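Local coordinates for SH3 domain-containing protein (Dictyostelium discoideum, PDB 4NQI) that remodels membranes through its inverse BAR domain in osmoregulation, phagocytosis and cytokinesis, and probably binds phosphatidylinositol lipids, at residues N90-V95 and I203-D208; N101-P106 and S193-F198. All blocks are in the same frame, centred on the assembly; numbering follows the deposited sequence.

Contact 1: N90-V95 and I203-D208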
ATOM      1  N   ASN B  90       2.620 -10.469  -1.801  1.00 43.43           N
ATOM      2  CA  ASN B  90       3.893 -10.820  -2.422  1.00 44.58           C
ATOM      3  C   ASN B  90       4.406  -9.671  -3.288  1.00 44.42           C
ATOM      4  O   ASN B  90       5.601  -9.375  -3.297  1.00 46.64           O
ATOM      5  CB  ASN B  90       3.760 -12.097  -3.261  1.00 45.01           C
ATOM      6  CG  ASN B  90       3.945 -13.365  -2.438  1.00 46.87           C
ATOM      7  OD1 ASN B  90       4.797 -13.428  -1.551  1.00 50.78           O
ATOM      8  ND2 ASN B  90       3.150 -14.384  -2.741  1.00 46.55           N
ATOM      9  N   ARG B  91       3.493  -9.021  -4.006  1.00 44.53           N
ATOM     10  CA  ARG B  91       3.861  -7.915  -4.886  1.00 46.90           C
ATOM     11  C   ARG B  91       4.185  -6.638  -4.115  1.00 47.55           C
ATOM     12  O   ARG B  91       4.957  -5.803  -4.590  1.00 45.41           O
ATOM     13  CB  ARG B  91       2.761  -7.653  -5.917  1.00 47.50           C
ATOM     14  CG  ARG B  91       2.464  -8.848  -6.814  1.00 53.97           C
ATOM     15  CD  ARG B  91       1.418  -8.519  -7.871  1.00 66.39           C
ATOM     16  NE  ARG B  91       0.733  -9.718  -8.350  1.00 74.52           N
ATOM     17  CZ  ARG B  91       0.491  -9.992  -9.629  1.00 82.11           C
ATOM     18  NH1 ARG B  91       0.879  -9.153 -10.580  1.00 82.70           N
ATOM     19  NH2 ARG B  91      -0.142 -11.111  -9.958  1.00 86.49           N
ATOM     20  N   ARG B  92       3.596  -6.480  -2.930  1.00 46.55           N
ATOM     21  CA  ARG B  92       3.939  -5.348  -2.076  1.00 44.35           C
ATOM     22  C   ARG B  92       5.383  -5.493  -1.617  1.00 47.64           C
ATOM     23  O   ARG B  92       6.119  -4.508  -1.531  1.00 45.92           O
ATOM     24  CB  ARG B  92       3.015  -5.255  -0.859  1.00 46.50           C
ATOM     25  CG  ARG B  92       3.236  -3.989  -0.032  1.00 48.92           C
ATOM     26  CD  ARG B  92       2.608  -4.074   1.353  1.00 47.14           C
ATOM     27  NE  ARG B  92       1.215  -4.508   1.300  1.00 54.02           N
ATOM     28  CZ  ARG B  92       0.190  -3.703   1.044  1.00 53.14           C
ATOM     29  NH1 ARG B  92       0.396  -2.414   0.807  1.00 46.21           N
ATOM     30  NH2 ARG B  92      -1.045  -4.187   1.017  1.00 50.62           N
ATOM     31  N   ASP B  93       5.786  -6.729  -1.330  1.00 47.12           N
ATOM     32  CA  ASP B  93       7.163  -7.015  -0.951  1.00 49.75           C
ATOM     33  C   ASP B  93       8.126  -6.619  -2.073  1.00 50.02           C
ATOM     34  O   ASP B  93       9.167  -6.002  -1.819  1.00 41.13           O
ATOM     35  CB  ASP B  93       7.324  -8.493  -0.597  1.00 47.10           C
ATOM     36  CG  ASP B  93       8.737  -8.844  -0.182  1.00 56.79           C
ATOM     37  OD1 ASP B  93       9.179  -8.373   0.889  1.00 58.49           O
ATOM     38  OD2 ASP B  93       9.405  -9.600  -0.920  1.00 62.51           O
ATOM     39  N   ASP B  94       7.766  -6.956  -3.310  1.00 52.60           N
ATOM     40  CA  ASP B  94       8.570  -6.590  -4.473  1.00 51.05           C
ATOM     41  C   ASP B  94       8.671  -5.074  -4.625  1.00 49.07           C
ATOM     42  O   ASP B  94       9.707  -4.550  -5.041  1.00 51.22           O
ATOM     43  CB  ASP B  94       7.989  -7.211  -5.745  1.00 55.96           C
ATOM     44  CG  ASP B  94       8.118  -8.725  -5.768  1.00 63.72           C
ATOM     45  OD1 ASP B  94       8.951  -9.270  -5.010  1.00 64.69           O
ATOM     46  OD2 ASP B  94       7.390  -9.369  -6.553  1.00 67.84           O
ATOM     47  N   VAL B  95       7.588  -4.376  -4.289  1.00 43.46           N
ATOM     48  CA  VAL B  95       7.581  -2.917  -4.288  1.00 39.29           C
ATOM     49  C   VAL B  95       8.605  -2.376  -3.287  1.00 41.79           C
ATOM     50  O   VAL B  95       9.385  -1.477  -3.605  1.00 39.62           O
ATOM     51  CB  VAL B  95       6.175  -2.362  -3.974  1.00 40.86           C
ATOM     52  CG1 VAL B  95       6.235  -0.881  -3.640  1.00 43.79           C
ATOM     53  CG2 VAL B  95       5.235  -2.607  -5.147  1.00 38.79           C
ATOM     54  N   ILE B 203       2.046   2.422  -8.426  1.00 42.46           N
ATOM     55  CA  ILE B 203       0.943   2.553  -9.374  1.00 40.61           C
ATOM     56  C   ILE B 203       0.528   1.181  -9.918  1.00 41.08           C
ATOM     57  O   ILE B 203      -0.663   0.878 -10.033  1.00 46.55           O
ATOM     58  CB  ILE B 203       1.334   3.509 -10.529  1.00 33.46           C
ATOM     59  CG1 ILE B 203       1.433   4.945 -10.006  1.00 39.83           C
ATOM     60  CG2 ILE B 203       0.339   3.430 -11.678  1.00 29.30           C
ATOM     61  CD1 ILE B 203       1.900   5.957 -11.040  1.00 40.68           C
ATOM     62  N   GLU B 204       1.520   0.352 -10.226  1.00 43.87           N
ATOM     63  CA  GLU B 204       1.287  -1.006 -10.705  1.00 46.71           C
ATOM     64  C   GLU B 204       0.547  -1.855  -9.670  1.00 37.36           C
ATOM     65  O   GLU B 204      -0.458  -2.497  -9.988  1.00 39.44           O
ATOM     66  CB  GLU B 204       2.623  -1.657 -11.068  1.00 57.10           C
ATOM     67  CG  GLU B 204       2.522  -3.085 -11.577  1.00 70.52           C
ATOM     68  CD  GLU B 204       3.870  -3.643 -12.004  1.00 84.67           C
ATOM     69  OE1 GLU B 204       4.701  -2.866 -12.525  1.00 91.69           O
ATOM     70  OE2 GLU B 204       4.100  -4.857 -11.818  1.00 89.38           O
ATOM     71  N   LEU B 205       1.045  -1.855  -8.435  1.00 38.54           N
ATOM     72  CA  LEU B 205       0.411  -2.599  -7.348  1.00 42.53           C
ATOM     73  C   LEU B 205      -1.031  -2.150  -7.135  1.00 41.17           C
ATOM     74  O   LEU B 205      -1.930  -2.980  -6.977  1.00 42.56           O
ATOM     75  CB  LEU B 205       1.196  -2.433  -6.045  1.00 48.71           C
ATOM     76  CG  LEU B 205       0.515  -3.037  -4.812  1.00 48.76           C
ATOM     77  CD1 LEU B 205       0.542  -4.555  -4.869  1.00 45.01           C
ATOM     78  CD2 LEU B 205       1.143  -2.544  -3.523  1.00 50.32           C
ATOM     79  N   SER B 206      -1.244  -0.836  -7.130  1.00 39.66           N
ATOM     80  CA  SER B 206      -2.579  -0.271  -6.980  1.00 40.37           C
ATOM     81  C   SER B 206      -3.504  -0.764  -8.093  1.00 41.17           C
ATOM     82  O   SER B 206      -4.668  -1.083  -7.846  1.00 41.06           O
ATOM     83  CB  SER B 206      -2.519   1.259  -6.988  1.00 42.11           C
ATOM     84  OG  SER B 206      -1.714   1.749  -5.931  1.00 47.16           O
ATOM     85  N   ALA B 207      -2.975  -0.827  -9.313  1.00 41.15           N
ATOM     86  CA  ALA B 207      -3.741  -1.294 -10.465  1.00 40.28           C
ATOM     87  C   ALA B 207      -4.074  -2.783 -10.353  1.00 37.14           C
ATOM     88  O   ALA B 207      -5.171  -3.212 -10.724  1.00 36.34           O
ATOM     89  CB  ALA B 207      -2.991  -1.009 -11.758  1.00 33.95           C
ATOM     90  N   ASP B 208      -3.123  -3.568  -9.852  1.00 37.19           N
ATOM     91  CA  ASP B 208      -3.361  -4.993  -9.628  1.00 42.38           C
ATOM     92  C   ASP B 208      -4.384  -5.204  -8.512  1.00 42.61           C
ATOM     93  O   ASP B 208      -5.191  -6.134  -8.564  1.00 43.57           O
ATOM     94  CB  ASP B 208      -2.056  -5.715  -9.285  1.00 46.21           C
ATOM     95  CG  ASP B 208      -1.063  -5.715 -10.436  1.00 53.21           C
ATOM     96  OD1 ASP B 208      -1.481  -5.508 -11.596  1.00 54.27           O
ATOM     97  OD2 ASP B 208       0.140  -5.936 -10.178  1.00 58.54           O
TER
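Leu205 projects from helix 152-224 against Arg91, Arg92 and Val95 of helix 72-140. The two are long antiparallel helices of the I-BAR bundle; their short segments run at 171°, axes 10.2 Å apart. The apolar part centres on this leucine. With its CG anti to the backbone N (chi1 173°), Leu205 points toward helix 72-140 and sets CD1 4.0 Å from Arg91 CB. Its CD1 also lies near the backbone N of Arg92, while its CB meets Val95 CG2 at 4.1 Å, the two side chains crossing at about a right angle. Arg92 contributes its CB, 4.2 Å from Leu205 CD2; its guanidinium pairs with Glu89 instead and, through NH1, hydrogen-bonds a bound PEG molecule, probably carried over from the crystallisation liquor.

The charged part is the pair Arg91 and Asp208, both partly exposed. Arg91 stretches out from CG to NE and meets Asp208 in a salt bridge. Were Arg91 an alanine, the side chain would end at CB and the Asp208 carboxylate would probably be left without this cationic mate. The bridge is a loose one: Arg91 NH1 stands 3.3 Å from Asp208 OD2, its weak hydrogen bond bent to 123°.

Contact 2: N101-P106 and S193-F198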
ATOM      1  N   ASN B 101      16.369  -1.213  -3.712  1.00 51.26           N
ATOM      2  CA  ASN B 101      17.370  -1.468  -4.747  1.00 49.42           C
ATOM      3  C   ASN B 101      17.522  -0.339  -5.766  1.00 52.83           C
ATOM      4  O   ASN B 101      18.616  -0.109  -6.281  1.00 51.54           O
ATOM      5  CB  ASN B 101      17.054  -2.776  -5.481  1.00 45.00           C
ATOM      6  CG  ASN B 101      17.107  -3.989  -4.570  1.00 53.85           C
ATOM      7  OD1 ASN B 101      17.917  -4.051  -3.642  1.00 55.22           O
ATOM      8  ND2 ASN B 101      16.244  -4.966  -4.835  1.00 54.54           N
ATOM      9  N   GLU B 102      16.424   0.354  -6.060  1.00 50.03           N
ATOM     10  CA  GLU B 102      16.407   1.363  -7.119  1.00 50.87           C
ATOM     11  C   GLU B 102      16.521   2.799  -6.605  1.00 52.13           C
ATOM     12  O   GLU B 102      16.866   3.703  -7.370  1.00 55.40           O
ATOM     13  CB  GLU B 102      15.148   1.222  -7.982  1.00 58.49           C
ATOM     14  CG  GLU B 102      14.907  -0.179  -8.537  1.00 70.27           C
ATOM     15  CD  GLU B 102      15.745  -0.475  -9.765  1.00 80.62           C
ATOM     16  OE1 GLU B 102      16.514   0.413 -10.193  1.00 84.81           O
ATOM     17  OE2 GLU B 102      15.631  -1.595 -10.305  1.00 83.20           O
ATOM     18  N   PHE B 103      16.228   3.015  -5.323  1.00 55.37           N
ATOM     19  CA  PHE B 103      16.367   4.350  -4.732  1.00 52.90           C
ATOM     20  C   PHE B 103      17.374   4.430  -3.583  1.00 53.40           C
ATOM     21  O   PHE B 103      18.390   5.118  -3.689  1.00 58.25           O
ATOM     22  CB  PHE B 103      15.018   4.899  -4.256  1.00 45.41           C
ATOM     23  CG  PHE B 103      15.135   6.185  -3.485  1.00 46.35           C
ATOM     24  CD1 PHE B 103      15.590   7.339  -4.105  1.00 46.59           C
ATOM     25  CD2 PHE B 103      14.801   6.241  -2.140  1.00 46.31           C
ATOM     26  CE1 PHE B 103      15.708   8.526  -3.400  1.00 50.43           C
ATOM     27  CE2 PHE B 103      14.913   7.424  -1.431  1.00 51.76           C
ATOM     28  CZ  PHE B 103      15.369   8.568  -2.063  1.00 55.44           C
ATOM     29  N   ILE B 104      17.072   3.737  -2.486  1.00 56.84           N
ATOM     30  CA  ILE B 104      17.844   3.837  -1.243  1.00 59.19           C
ATOM     31  C   ILE B 104      19.350   3.616  -1.420  1.00 60.04           C
ATOM     32  O   ILE B 104      20.149   4.506  -1.120  1.00 58.48           O
ATOM     33  CB  ILE B 104      17.289   2.884  -0.160  1.00 56.43           C
ATOM     34  CG1 ILE B 104      15.926   3.383   0.326  1.00 52.22           C
ATOM     35  CG2 ILE B 104      18.258   2.766   1.008  1.00 54.67           C
ATOM     36  CD1 ILE B 104      15.139   2.350   1.103  1.00 45.67           C
ATOM     37  N   THR B 105      19.731   2.440  -1.908  1.00 56.61           N
ATOM     38  CA  THR B 105      21.145   2.125  -2.128  1.00 54.37           C
ATOM     39  C   THR B 105      21.821   2.991  -3.214  1.00 53.65           C
ATOM     40  O   THR B 105      22.923   3.496  -2.995  1.00 56.74           O
ATOM     41  CB  THR B 105      21.372   0.613  -2.399  1.00 60.07           C
ATOM     42  OG1 THR B 105      20.666  -0.166  -1.422  1.00 60.54           O
ATOM     43  CG2 THR B 105      22.851   0.272  -2.340  1.00 53.54           C
ATOM     44  N   PRO B 106      21.174   3.168  -4.386  1.00 50.50           N
ATOM     45  CA  PRO B 106      21.832   4.003  -5.402  1.00 55.22           C
ATOM     46  C   PRO B 106      21.942   5.488  -5.038  1.00 58.30           C
ATOM     47  O   PRO B 106      22.904   6.128  -5.465  1.00 59.42           O
ATOM     48  CB  PRO B 106      20.933   3.838  -6.631  1.00 56.13           C
ATOM     49  CG  PRO B 106      20.221   2.555  -6.410  1.00 53.54           C
ATOM     50  CD  PRO B 106      19.989   2.486  -4.937  1.00 50.89           C
ATOM     51  N   SER B 193      14.485  10.833 -10.510  1.00 46.92           N
ATOM     52  CA  SER B 193      14.547   9.730 -11.468  1.00 45.93           C
ATOM     53  C   SER B 193      14.636   8.374 -10.769  1.00 45.75           C
ATOM     54  O   SER B 193      14.071   7.381 -11.236  1.00 46.69           O
ATOM     55  CB  SER B 193      15.745   9.913 -12.402  1.00 50.95           C
ATOM     56  OG  SER B 193      15.777   8.913 -13.400  1.00 56.07           O
ATOM     57  N   GLN B 194      15.348   8.339  -9.646  1.00 44.41           N
ATOM     58  CA  GLN B 194      15.476   7.115  -8.864  1.00 45.22           C
ATOM     59  C   GLN B 194      14.213   6.849  -8.049  1.00 46.91           C
ATOM     60  O   GLN B 194      13.755   5.709  -7.970  1.00 51.34           O
ATOM     61  CB  GLN B 194      16.714   7.179  -7.964  1.00 46.16           C
ATOM     62  CG  GLN B 194      18.033   7.064  -8.729  1.00 44.59           C
ATOM     63  CD  GLN B 194      19.247   7.418  -7.887  1.00 48.33           C
ATOM     64  OE1 GLN B 194      19.121   7.934  -6.775  1.00 53.30           O
ATOM     65  NE2 GLN B 194      20.433   7.149  -8.421  1.00 48.54           N
ATOM     66  N   PHE B 195      13.647   7.897  -7.454  1.00 43.59           N
ATOM     67  CA  PHE B 195      12.415   7.756  -6.680  1.00 47.39           C
ATOM     68  C   PHE B 195      11.256   7.298  -7.570  1.00 46.92           C
ATOM     69  O   PHE B 195      10.359   6.586  -7.113  1.00 46.07           O
ATOM     70  CB  PHE B 195      12.059   9.067  -5.967  1.00 48.49           C
ATOM     71  CG  PHE B 195      11.210   8.880  -4.739  1.00 49.84           C
ATOM     72  CD1 PHE B 195      11.791   8.552  -3.521  1.00 53.89           C
ATOM     73  CD2 PHE B 195       9.832   9.025  -4.799  1.00 51.65           C
ATOM     74  CE1 PHE B 195      11.013   8.373  -2.387  1.00 53.63           C
ATOM     75  CE2 PHE B 195       9.049   8.849  -3.666  1.00 50.25           C
ATOM     76  CZ  PHE B 195       9.641   8.522  -2.462  1.00 49.79           C
ATOM     77  N   ASN B 196      11.291   7.698  -8.842  1.00 44.17           N
ATOM     78  CA  ASN B 196      10.263   7.316  -9.811  1.00 44.18           C
ATOM     79  C   ASN B 196      10.074   5.802  -9.966  1.00 39.97           C
ATOM     80  O   ASN B 196       8.981   5.341 -10.296  1.00 36.75           O
ATOM     81  CB  ASN B 196      10.566   7.929 -11.182  1.00 42.43           C
ATOM     82  CG  ASN B 196      10.245   9.409 -11.250  1.00 44.73           C
ATOM     83  OD1 ASN B 196       9.586   9.961 -10.367  1.00 51.85           O
ATOM     84  ND2 ASN B 196      10.699  10.057 -12.317  1.00 39.61           N
ATOM     85  N   GLN B 197      11.140   5.039  -9.747  1.00 45.43           N
ATOM     86  CA  GLN B 197      11.068   3.583  -9.856  1.00 46.32           C
ATOM     87  C   GLN B 197      10.096   3.006  -8.833  1.00 44.01           C
ATOM     88  O   GLN B 197       9.362   2.060  -9.124  1.00 43.63           O
ATOM     89  CB  GLN B 197      12.453   2.961  -9.672  1.00 49.12           C
ATOM     90  CG  GLN B 197      13.523   3.551 -10.584  1.00 55.73           C
ATOM     91  CD  GLN B 197      13.167   3.424 -12.051  1.00 64.45           C
ATOM     92  OE1 GLN B 197      12.729   2.367 -12.506  1.00 70.36           O
ATOM     93  NE2 GLN B 197      13.344   4.507 -12.798  1.00 66.95           N
ATOM     94  N   PHE B 198      10.092   3.588  -7.637  1.00 41.70           N
ATOM     95  CA  PHE B 198       9.179   3.180  -6.575  1.00 38.09           C
ATOM     96  C   PHE B 198       7.749   3.605  -6.893  1.00 37.05           C
ATOM     97  O   PHE B 198       6.805   2.834  -6.695  1.00 40.59           O
ATOM     98  CB  PHE B 198       9.632   3.769  -5.234  1.00 40.15           C
ATOM     99  CG  PHE B 198       8.576   3.747  -4.167  1.00 45.40           C
ATOM    100  CD1 PHE B 198       8.105   2.544  -3.659  1.00 44.01           C
ATOM    101  CD2 PHE B 198       8.063   4.932  -3.660  1.00 45.53           C
ATOM    102  CE1 PHE B 198       7.134   2.526  -2.669  1.00 44.77           C
ATOM    103  CE2 PHE B 198       7.094   4.920  -2.673  1.00 44.99           C
ATOM    104  CZ  PHE B 198       6.629   3.716  -2.176  1.00 43.96           C
TER
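Phe103 and Phe195 meet in a T-shaped pair where helix 72-140 comes close to helix 152-224 in the I-BAR bundle. The ring planes stand at 85° with centroids 5.1 Å apart. Phe195 supplies the edge: its CD1 sits over the centre of the Phe103 ring, 3.9 Å from Phe103 CZ. A chi1 of 173° swings the Phe103 ring beside its carbonyl carbon, alongside helix 152-224. At the rim of that ring, near its plane, Gln194 CB approaches Phe103 CD1 to 4.0 Å. Phe191 also meets the Phe103 ring, while Val38 and Ala42 of helix 15-64 touch it; Leu81 of the second subunit packs on Phe195.

Van der Waals contacts of the side-chain stems make up most of the rest. Glu102 CB lies 3.6 Å from Gln197 CB, and both chains then bend at chi2, so their stems touch while their polar ends diverge. Gln194 CB rests 3.5 Å from the carbonyl oxygen Glu102 O. Further out, the extended Gln194 chain brings NE2 within 3.8 Å of Pro106 CB.

The backbones approach closely here, with segment axes 7.7 Å apart at 140°. Helix 101-106 has a wider pi-type turn at 101-104 and a kink at Pro106, whose ring nitrogen has no hydrogen to give to the preceding turn.

The two segments share no hydrogen bond of their own, but Gln194 OE1 accepts from Asn107 ND2, one residue beyond 101-106, a polar tie between the same two helices. Gln197 NE2 instead reaches back weakly to Ser193 O in its own helix. Cohesion here therefore comes from ring packing and van der Waals contact, supplemented by the Gln194-Asn107 bond.

Overall arrangement
Contacts 1 and 2 are successive meetings of the same antiparallel helices, 72-140 and 152-224, with centres about 15 Å apart. The centre of contact 2 lies near the middle of the chain, about 4 Å from the chain's centre; that of contact 1 is about 16 Å from it. They join directly where Val95 CG1 of contact 1 packs 3.7 Å from Phe198 CE1 of contact 2. The helices come closer together at contact 2 than at contact 1. Both contacts also touch the second subunit: Ser206 packs on Thr209 of that copy, and Asn196 is hydrogen-bonded to His220 of the second subunit, tying the neighbouring levels of the bundle into the dimer.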